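Local coordinates for xyloglucan-specific endo-beta-1,4-glucanase GH12 (Aspergillus niveus, PDB 4NPR), which probably cleaves internal beta-1,4-glucosidic linkages of xyloglucan, releasing xyloglucan oligosaccharides with retention of the anomeric configuration, at residues Ile159-Leu171 with Arg198-Leu210. Residues are numbered along the deposited sequence; the frame is centred on the assembly and turned at random.
Sequences IATPTVAGIKFNL and RDFFTYLESNQGL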
ATOM      1  N   ILE A 159      12.266  -2.786  14.795  1.00 16.22           N
ATOM      2  CA  ILE A 159      13.263  -3.883  14.965  1.00 16.04           C
ATOM      3  C   ILE A 159      14.565  -3.586  14.228  1.00 16.23           C
ATOM      4  O   ILE A 159      15.575  -4.199  14.494  1.00 18.04           O
ATOM      5  CB  ILE A 159      12.730  -5.272  14.545  1.00 16.13           C
ATOM      6  CG1 ILE A 159      12.180  -5.266  13.110  1.00 16.64           C
ATOM      7  CG2 ILE A 159      11.614  -5.697  15.482  1.00 16.13           C
ATOM      8  CD1 ILE A 159      11.767  -6.637  12.590  1.00 16.32           C
ATOM      9  N   ALA A 160      14.568  -2.616  13.326  1.00 15.87           N
ATOM     10  CA  ALA A 160      15.758  -2.322  12.542  1.00 14.40           C
ATOM     11  C   ALA A 160      15.526  -1.055  11.740  1.00 13.89           C
ATOM     12  O   ALA A 160      14.409  -0.636  11.543  1.00 12.97           O
ATOM     13  CB  ALA A 160      16.072  -3.488  11.613  1.00 13.79           C
ATOM     14  N   THR A 161      16.602  -0.485  11.236  1.00 14.19           N
ATOM     15  CA  THR A 161      16.539   0.736  10.464  1.00 14.69           C
ATOM     16  C   THR A 161      17.327   0.601   9.158  1.00 15.18           C
ATOM     17  O   THR A 161      18.191   1.402   8.867  1.00 17.23           O
ATOM     18  CB  THR A 161      17.067   1.911  11.323  1.00 14.64           C
ATOM     19  OG1 THR A 161      18.399   1.619  11.781  1.00 14.22           O
ATOM     20  CG2 THR A 161      16.135   2.160  12.574  1.00 14.16           C
ATOM     21  N   PRO A 162      16.989  -0.398   8.334  1.00 15.67           N
ATOM     22  CA  PRO A 162      17.729  -0.637   7.087  1.00 14.80           C
ATOM     23  C   PRO A 162      17.481   0.382   5.978  1.00 14.87           C
ATOM     24  O   PRO A 162      16.469   1.055   5.960  1.00 13.92           O
ATOM     25  CB  PRO A 162      17.171  -1.969   6.638  1.00 14.37           C
ATOM     26  CG  PRO A 162      15.709  -1.851   7.015  1.00 14.49           C
ATOM     27  CD  PRO A 162      15.722  -1.171   8.357  1.00 14.94           C
ATOM     28  N   THR A 163      18.432   0.464   5.055  1.00 16.13           N
ATOM     29  CA  THR A 163      18.330   1.297   3.867  1.00 16.35           C
ATOM     30  C   THR A 163      18.050   0.313   2.711  1.00 16.20           C
ATOM     31  O   THR A 163      18.793  -0.608   2.496  1.00 18.56           O
ATOM     32  CB  THR A 163      19.660   2.088   3.656  1.00 16.79           C
ATOM     33  OG1 THR A 163      19.788   3.119   4.650  1.00 16.42           O
ATOM     34  CG2 THR A 163      19.730   2.715   2.276  1.00 16.52           C
ATOM     35  N   VAL A 164      16.966   0.493   1.998  1.00 16.29           N
ATOM     36  CA  VAL A 164      16.550  -0.405   0.947  1.00 16.63           C
ATOM     37  C   VAL A 164      16.044   0.475  -0.176  1.00 17.69           C
ATOM     38  O   VAL A 164      15.329   1.480   0.070  1.00 19.66           O
ATOM     39  CB  VAL A 164      15.347  -1.265   1.382  1.00 17.55           C
ATOM     40  CG1 VAL A 164      14.969  -2.252   0.282  1.00 17.50           C
ATOM     41  CG2 VAL A 164      15.618  -1.947   2.721  1.00 17.45           C
ATOM     42  N   ALA A 165      16.420   0.100  -1.393  1.00 17.10           N
ATOM     43  CA  ALA A 165      16.099   0.832  -2.622  1.00 17.10           C
ATOM     44  C   ALA A 165      16.393   2.334  -2.510  1.00 16.99           C
ATOM     45  O   ALA A 165      15.627   3.174  -2.992  1.00 16.86           O
ATOM     46  CB  ALA A 165      14.655   0.540  -3.056  1.00 17.75           C
ATOM     47  N   GLY A 166      17.527   2.627  -1.858  1.00 17.01           N
ATOM     48  CA  GLY A 166      18.078   3.981  -1.691  1.00 16.52           C
ATOM     49  C   GLY A 166      17.473   4.843  -0.584  1.00 17.13           C
ATOM     50  O   GLY A 166      17.856   5.979  -0.450  1.00 17.09           O
ATOM     51  N   ILE A 167      16.526   4.307   0.194  1.00 17.63           N
ATOM     52  CA  ILE A 167      15.762   5.077   1.189  1.00 16.87           C
ATOM     53  C   ILE A 167      15.971   4.435   2.546  1.00 15.70           C
ATOM     54  O   ILE A 167      15.921   3.221   2.657  1.00 14.04           O
ATOM     55  CB  ILE A 167      14.228   4.975   0.902  1.00 17.89           C
ATOM     56  CG1 ILE A 167      13.858   5.647  -0.417  1.00 17.41           C
ATOM     57  CG2 ILE A 167      13.393   5.553   2.045  1.00 18.47           C
ATOM     58  CD1 ILE A 167      12.434   5.365  -0.835  1.00 16.91           C
ATOM     59  N   LYS A 168      16.172   5.258   3.571  1.00 16.24           N
ATOM     60  CA  LYS A 168      16.293   4.785   4.955  1.00 16.70           C
ATOM     61  C   LYS A 168      14.908   4.567   5.565  1.00 15.15           C
ATOM     62  O   LYS A 168      14.037   5.419   5.495  1.00 14.93           O
ATOM     63  CB  LYS A 168      17.078   5.761   5.789  1.00 19.03           C
ATOM     64  CG  LYS A 168      17.856   5.137   6.971  1.00 23.08           C
ATOM     65  CD  LYS A 168      19.248   5.805   7.113  1.00 25.22           C
ATOM     66  CE  LYS A 168      19.754   5.887   8.568  1.00 28.04           C
ATOM     67  NZ  LYS A 168      19.704   4.581   9.290  1.00 27.85           N
ATOM     68  N   PHE A 169      14.725   3.385   6.124  1.00 13.70           N
ATOM     69  CA  PHE A 169      13.460   2.933   6.669  1.00 12.67           C
ATOM     70  C   PHE A 169      13.572   2.645   8.157  1.00 12.21           C
ATOM     71  O   PHE A 169      14.597   2.154   8.614  1.00 12.20           O
ATOM     72  CB  PHE A 169      13.058   1.654   5.939  1.00 12.30           C
ATOM     73  CG  PHE A 169      12.507   1.899   4.565  1.00 11.81           C
ATOM     74  CD1 PHE A 169      11.228   2.399   4.401  1.00 11.95           C
ATOM     75  CD2 PHE A 169      13.250   1.655   3.464  1.00 11.72           C
ATOM     76  CE1 PHE A 169      10.719   2.655   3.145  1.00 11.85           C
ATOM     77  CE2 PHE A 169      12.749   1.903   2.218  1.00 11.85           C
ATOM     78  CZ  PHE A 169      11.479   2.389   2.053  1.00 11.54           C
ATOM     79  N   ASN A 170      12.523   2.958   8.907  1.00 12.22           N
ATOM     80  CA  ASN A 170      12.271   2.283  10.161  1.00 12.04           C
ATOM     81  C   ASN A 170      11.470   1.010   9.837  1.00 12.25           C
ATOM     82  O   ASN A 170      10.442   1.084   9.182  1.00 13.19           O
ATOM     83  CB  ASN A 170      11.436   3.120  11.078  1.00 11.73           C
ATOM     84  CG  ASN A 170      12.173   4.309  11.633  1.00 11.90           C
ATOM     85  OD1 ASN A 170      13.372   4.311  11.828  1.00 11.71           O
ATOM     86  ND2 ASN A 170      11.419   5.349  11.896  1.00 12.43           N
ATOM     87  N   LEU A 171      11.899  -0.137  10.345  1.00 12.06           N
ATOM     88  CA  LEU A 171      11.211  -1.400  10.088  1.00 11.96           C
ATOM     89  C   LEU A 171      10.448  -1.894  11.313  1.00 11.11           C
ATOM     90  O   LEU A 171      11.016  -2.031  12.368  1.00 10.28           O
ATOM     91  CB  LEU A 171      12.204  -2.481   9.645  1.00 12.66           C
ATOM     92  CG  LEU A 171      11.545  -3.869   9.414  1.00 13.28           C
ATOM     93  CD1 LEU A 171      10.421  -3.743   8.395  1.00 13.60           C
ATOM     94  CD2 LEU A 171      12.533  -4.948   8.962  1.00 13.33           C
ATOM     95  N   ARG A 198      11.941  -5.621  -5.337  1.00 20.55           N
ATOM     96  CA  ARG A 198      12.493  -6.858  -4.925  1.00 20.10           C
ATOM     97  C   ARG A 198      13.519  -6.666  -3.860  1.00 20.07           C
ATOM     98  O   ARG A 198      13.914  -7.636  -3.204  1.00 20.45           O
ATOM     99  CB  ARG A 198      13.098  -7.580  -6.100  1.00 20.50           C
ATOM    100  CG  ARG A 198      13.137  -9.053  -5.843  1.00 21.88           C
ATOM    101  CD  ARG A 198      13.894  -9.749  -6.936  1.00 23.26           C
ATOM    102  NE  ARG A 198      15.315  -9.798  -6.647  1.00 22.99           N
ATOM    103  CZ  ARG A 198      16.170 -10.499  -7.362  1.00 23.44           C
ATOM    104  NH1 ARG A 198      15.754 -11.196  -8.383  1.00 24.67           N
ATOM    105  NH2 ARG A 198      17.439 -10.500  -7.060  1.00 24.15           N
ATOM    106  N   ASP A 199      13.970  -5.432  -3.669  1.00 19.20           N
ATOM    107  CA  ASP A 199      15.030  -5.209  -2.679  1.00 18.77           C
ATOM    108  C   ASP A 199      14.515  -5.480  -1.260  1.00 16.05           C
ATOM    109  O   ASP A 199      15.230  -5.979  -0.432  1.00 16.58           O
ATOM    110  CB  ASP A 199      15.650  -3.792  -2.800  1.00 20.31           C
ATOM    111  CG  ASP A 199      16.337  -3.525  -4.187  1.00 21.76           C
ATOM    112  OD1 ASP A 199      16.872  -4.454  -4.826  1.00 21.23           O
ATOM    113  OD2 ASP A 199      16.334  -2.354  -4.639  1.00 22.08           O
ATOM    114  N   PHE A 200      13.273  -5.134  -0.998  1.00 14.53           N
ATOM    115  CA  PHE A 200      12.608  -5.419   0.264  1.00 13.76           C
ATOM    116  C   PHE A 200      12.559  -6.898   0.607  1.00 13.71           C
ATOM    117  O   PHE A 200      12.785  -7.272   1.744  1.00 13.75           O
ATOM    118  CB  PHE A 200      11.200  -4.853   0.189  1.00 13.57           C
ATOM    119  CG  PHE A 200      11.206  -3.366   0.080  1.00 13.41           C
ATOM    120  CD1 PHE A 200      11.522  -2.597   1.190  1.00 13.15           C
ATOM    121  CD2 PHE A 200      11.029  -2.741  -1.127  1.00 12.81           C
ATOM    122  CE1 PHE A 200      11.604  -1.229   1.096  1.00 12.78           C
ATOM    123  CE2 PHE A 200      11.136  -1.371  -1.227  1.00 12.43           C
ATOM    124  CZ  PHE A 200      11.394  -0.616  -0.117  1.00 12.49           C
ATOM    125  N   PHE A 201      12.280  -7.741  -0.379  1.00 13.60           N
ATOM    126  CA  PHE A 201      12.365  -9.195  -0.203  1.00 13.23           C
ATOM    127  C   PHE A 201      13.801  -9.713  -0.062  1.00 13.23           C
ATOM    128  O   PHE A 201      14.091 -10.523   0.836  1.00 14.03           O
ATOM    129  CB  PHE A 201      11.627  -9.907  -1.327  1.00 13.07           C
ATOM    130  CG  PHE A 201      10.171  -9.536  -1.403  1.00 13.61           C
ATOM    131  CD1 PHE A 201       9.267 -10.024  -0.489  1.00 14.03           C
ATOM    132  CD2 PHE A 201       9.701  -8.646  -2.378  1.00 14.42           C
ATOM    133  CE1 PHE A 201       7.915  -9.691  -0.542  1.00 14.00           C
ATOM    134  CE2 PHE A 201       8.354  -8.310  -2.445  1.00 14.07           C
ATOM    135  CZ  PHE A 201       7.466  -8.828  -1.522  1.00 14.44           C
ATOM    136  N   THR A 202      14.706  -9.274  -0.926  1.00 12.78           N
ATOM    137  CA  THR A 202      16.095  -9.653  -0.794  1.00 12.74           C
ATOM    138  C   THR A 202      16.477  -9.396   0.674  1.00 13.54           C
ATOM    139  O   THR A 202      17.091 -10.228   1.345  1.00 14.03           O
ATOM    140  CB  THR A 202      16.992  -8.770  -1.702  1.00 13.16           C
ATOM    141  OG1 THR A 202      16.539  -8.777  -3.066  1.00 12.48           O
ATOM    142  CG2 THR A 202      18.433  -9.220  -1.664  1.00 13.23           C
ATOM    143  N   TYR A 203      16.084  -8.233   1.188  1.00 13.93           N
ATOM    144  CA  TYR A 203      16.473  -7.843   2.531  1.00 14.71           C
ATOM    145  C   TYR A 203      15.959  -8.785   3.622  1.00 15.03           C
ATOM    146  O   TYR A 203      16.707  -9.168   4.508  1.00 14.54           O
ATOM    147  CB  TYR A 203      16.029  -6.418   2.854  1.00 14.83           C
ATOM    148  CG  TYR A 203      16.216  -6.107   4.331  1.00 15.11           C
ATOM    149  CD1 TYR A 203      15.195  -6.343   5.231  1.00 15.06           C
ATOM    150  CD2 TYR A 203      17.427  -5.602   4.834  1.00 15.66           C
ATOM    151  CE1 TYR A 203      15.365  -6.091   6.583  1.00 15.13           C
ATOM    152  CE2 TYR A 203      17.592  -5.350   6.208  1.00 15.53           C
ATOM    153  CZ  TYR A 203      16.540  -5.593   7.071  1.00 15.01           C
ATOM    154  OH  TYR A 203      16.621  -5.359   8.449  1.00 17.31           O
ATOM    155  N   LEU A 204      14.676  -9.128   3.529  1.00 15.68           N
ATOM    156  CA  LEU A 204      14.000  -9.975   4.506  1.00 15.84           C
ATOM    157  C   LEU A 204      14.505 -11.383   4.450  1.00 16.68           C
ATOM    158  O   LEU A 204      14.617 -12.026   5.489  1.00 17.67           O
ATOM    159  CB  LEU A 204      12.478  -9.982   4.278  1.00 14.67           C
ATOM    160  CG  LEU A 204      11.757  -8.643   4.480  1.00 13.91           C
ATOM    161  CD1 LEU A 204      10.327  -8.777   4.033  1.00 13.78           C
ATOM    162  CD2 LEU A 204      11.806  -8.102   5.920  1.00 13.58           C
ATOM    163  N   GLU A 205      14.816 -11.861   3.259  1.00 18.63           N
ATOM    164  CA  GLU A 205      15.246 -13.252   3.112  1.00 22.28           C
ATOM    165  C   GLU A 205      16.578 -13.386   3.838  1.00 21.95           C
ATOM    166  O   GLU A 205      16.870 -14.358   4.534  1.00 20.58           O
ATOM    167  CB  GLU A 205      15.399 -13.638   1.644  1.00 23.92           C
ATOM    168  CG  GLU A 205      14.062 -13.835   0.914  1.00 27.62           C
ATOM    169  CD  GLU A 205      14.159 -13.611  -0.604  1.00 29.47           C
ATOM    170  OE1 GLU A 205      15.291 -13.549  -1.114  1.00 33.26           O
ATOM    171  OE2 GLU A 205      13.124 -13.482  -1.296  1.00 29.40           O
ATOM    172  N   SER A 206      17.309 -12.304   3.728  1.00 22.04           N
ATOM    173  CA  SER A 206      18.671 -12.239   4.092  1.00 22.15           C
ATOM    174  C   SER A 206      18.805 -11.939   5.579  1.00 22.58           C
ATOM    175  O   SER A 206      19.603 -12.584   6.270  1.00 22.16           O
ATOM    176  CB  SER A 206      19.269 -11.133   3.232  1.00 22.19           C
ATOM    177  OG  SER A 206      20.608 -10.967   3.493  1.00 21.35           O
ATOM    178  N   ASN A 207      18.008 -10.994   6.087  1.00 20.57           N
ATOM    179  CA  ASN A 207      18.226 -10.476   7.455  1.00 20.93           C
ATOM    180  C   ASN A 207      17.126 -10.766   8.481  1.00 19.20           C
ATOM    181  O   ASN A 207      17.273 -10.410   9.646  1.00 17.37           O
ATOM    182  CB  ASN A 207      18.423  -8.953   7.427  1.00 21.57           C
ATOM    183  CG  ASN A 207      19.598  -8.523   6.570  1.00 22.69           C
ATOM    184  OD1 ASN A 207      20.517  -7.888   7.061  1.00 22.15           O
ATOM    185  ND2 ASN A 207      19.549  -8.830   5.273  1.00 24.04           N
ATOM    186  N   GLN A 208      16.012 -11.331   8.026  1.00 18.49           N
ATOM    187  CA  GLN A 208      14.877 -11.645   8.899  1.00 18.62           C
ATOM    188  C   GLN A 208      14.304 -13.060   8.656  1.00 19.26           C
ATOM    189  O   GLN A 208      13.181 -13.337   9.075  1.00 20.71           O
ATOM    190  CB  GLN A 208      13.750 -10.615   8.670  1.00 17.66           C
ATOM    191  CG  GLN A 208      14.174  -9.170   8.819  1.00 16.86           C
ATOM    192  CD  GLN A 208      14.493  -8.784  10.239  1.00 15.69           C
ATOM    193  OE1 GLN A 208      14.134  -9.481  11.169  1.00 14.18           O
ATOM    194  NE2 GLN A 208      15.138  -7.635  10.407  1.00 15.22           N
ATOM    195  N   GLY A 209      15.021 -13.923   7.941  1.00 19.35           N
ATOM    196  CA  GLY A 209      14.632 -15.320   7.813  1.00 20.19           C
ATOM    197  C   GLY A 209      13.455 -15.601   6.895  1.00 21.64           C
ATOM    198  O   GLY A 209      12.884 -16.692   6.926  1.00 20.51           O
ATOM    199  N   LEU A 210      13.070 -14.641   6.060  1.00 22.41           N
ATOM    200  CA  LEU A 210      11.895 -14.883   5.241  1.00 24.20           C
ATOM    201  C   LEU A 210      12.215 -15.958   4.206  1.00 23.84           C
ATOM    202  O   LEU A 210      13.281 -15.941   3.608  1.00 26.74           O
ATOM    203  CB  LEU A 210      11.423 -13.607   4.549  1.00 24.10           C
ATOM    204  CG  LEU A 210      10.121 -13.848   3.792  1.00 23.31           C
ATOM    205  CD1 LEU A 210       8.948 -13.971   4.766  1.00 22.93           C
ATOM    206  CD2 LEU A 210       9.926 -12.742   2.764  1.00 23.34           C
TER
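In the beta-jelly roll of this family 12 glycoside hydrolase, the single helix, 198-207, packs on the nine-stranded sheet near the edge formed by strand 163-164, where Val164 and Phe169 of a hairpin closed by a type I' turn meet Phe200. The axes of helix and strand 167-171 come no nearer than 12.7 Å, a gap that suits large aromatic residues on the helix. Phe200, buried, spans part of it. Its edge points at the face of Phe169 in an offset edge-to-face pair, planes at 74° and centroids 5.3 Å apart, and Phe184 of the neighbouring strand adds a further edge-to-face partner. Val164, beta-branched and so well suited to a strand, turns CG1 anti to its backbone N (chi1 -177°), which lays that methyl over one face of the Phe200 ring, 3.7 Å from the centroid; the same CG1 lies 3.5 Å from Asp199 CB.

One helical turn on, Pro162 CG lies over a face of Tyr203 in a CH-pi contact, and Pro162 CB is 3.4 Å from Tyr203 CE2, while Leu171 CD2 approaches Tyr203 CE1 obliquely at 3.9 Å. Ala160 is small enough to let its CB sit 3.7 Å from Tyr203 OH. That hydroxyl accepts a weak bond from Gln208 NE2 (3.3 Å), made possible by the bend of the glutamine chain at chi2 (-70°), and the amide so placed lies beside Ile159 CD1 and Leu171 CD2.

No hydrogen bond joins the two segments; the contact rests on apolar and aromatic packing, and the bonds of Asn207 ND2 and Gln208 NE2 stay within the helical segment.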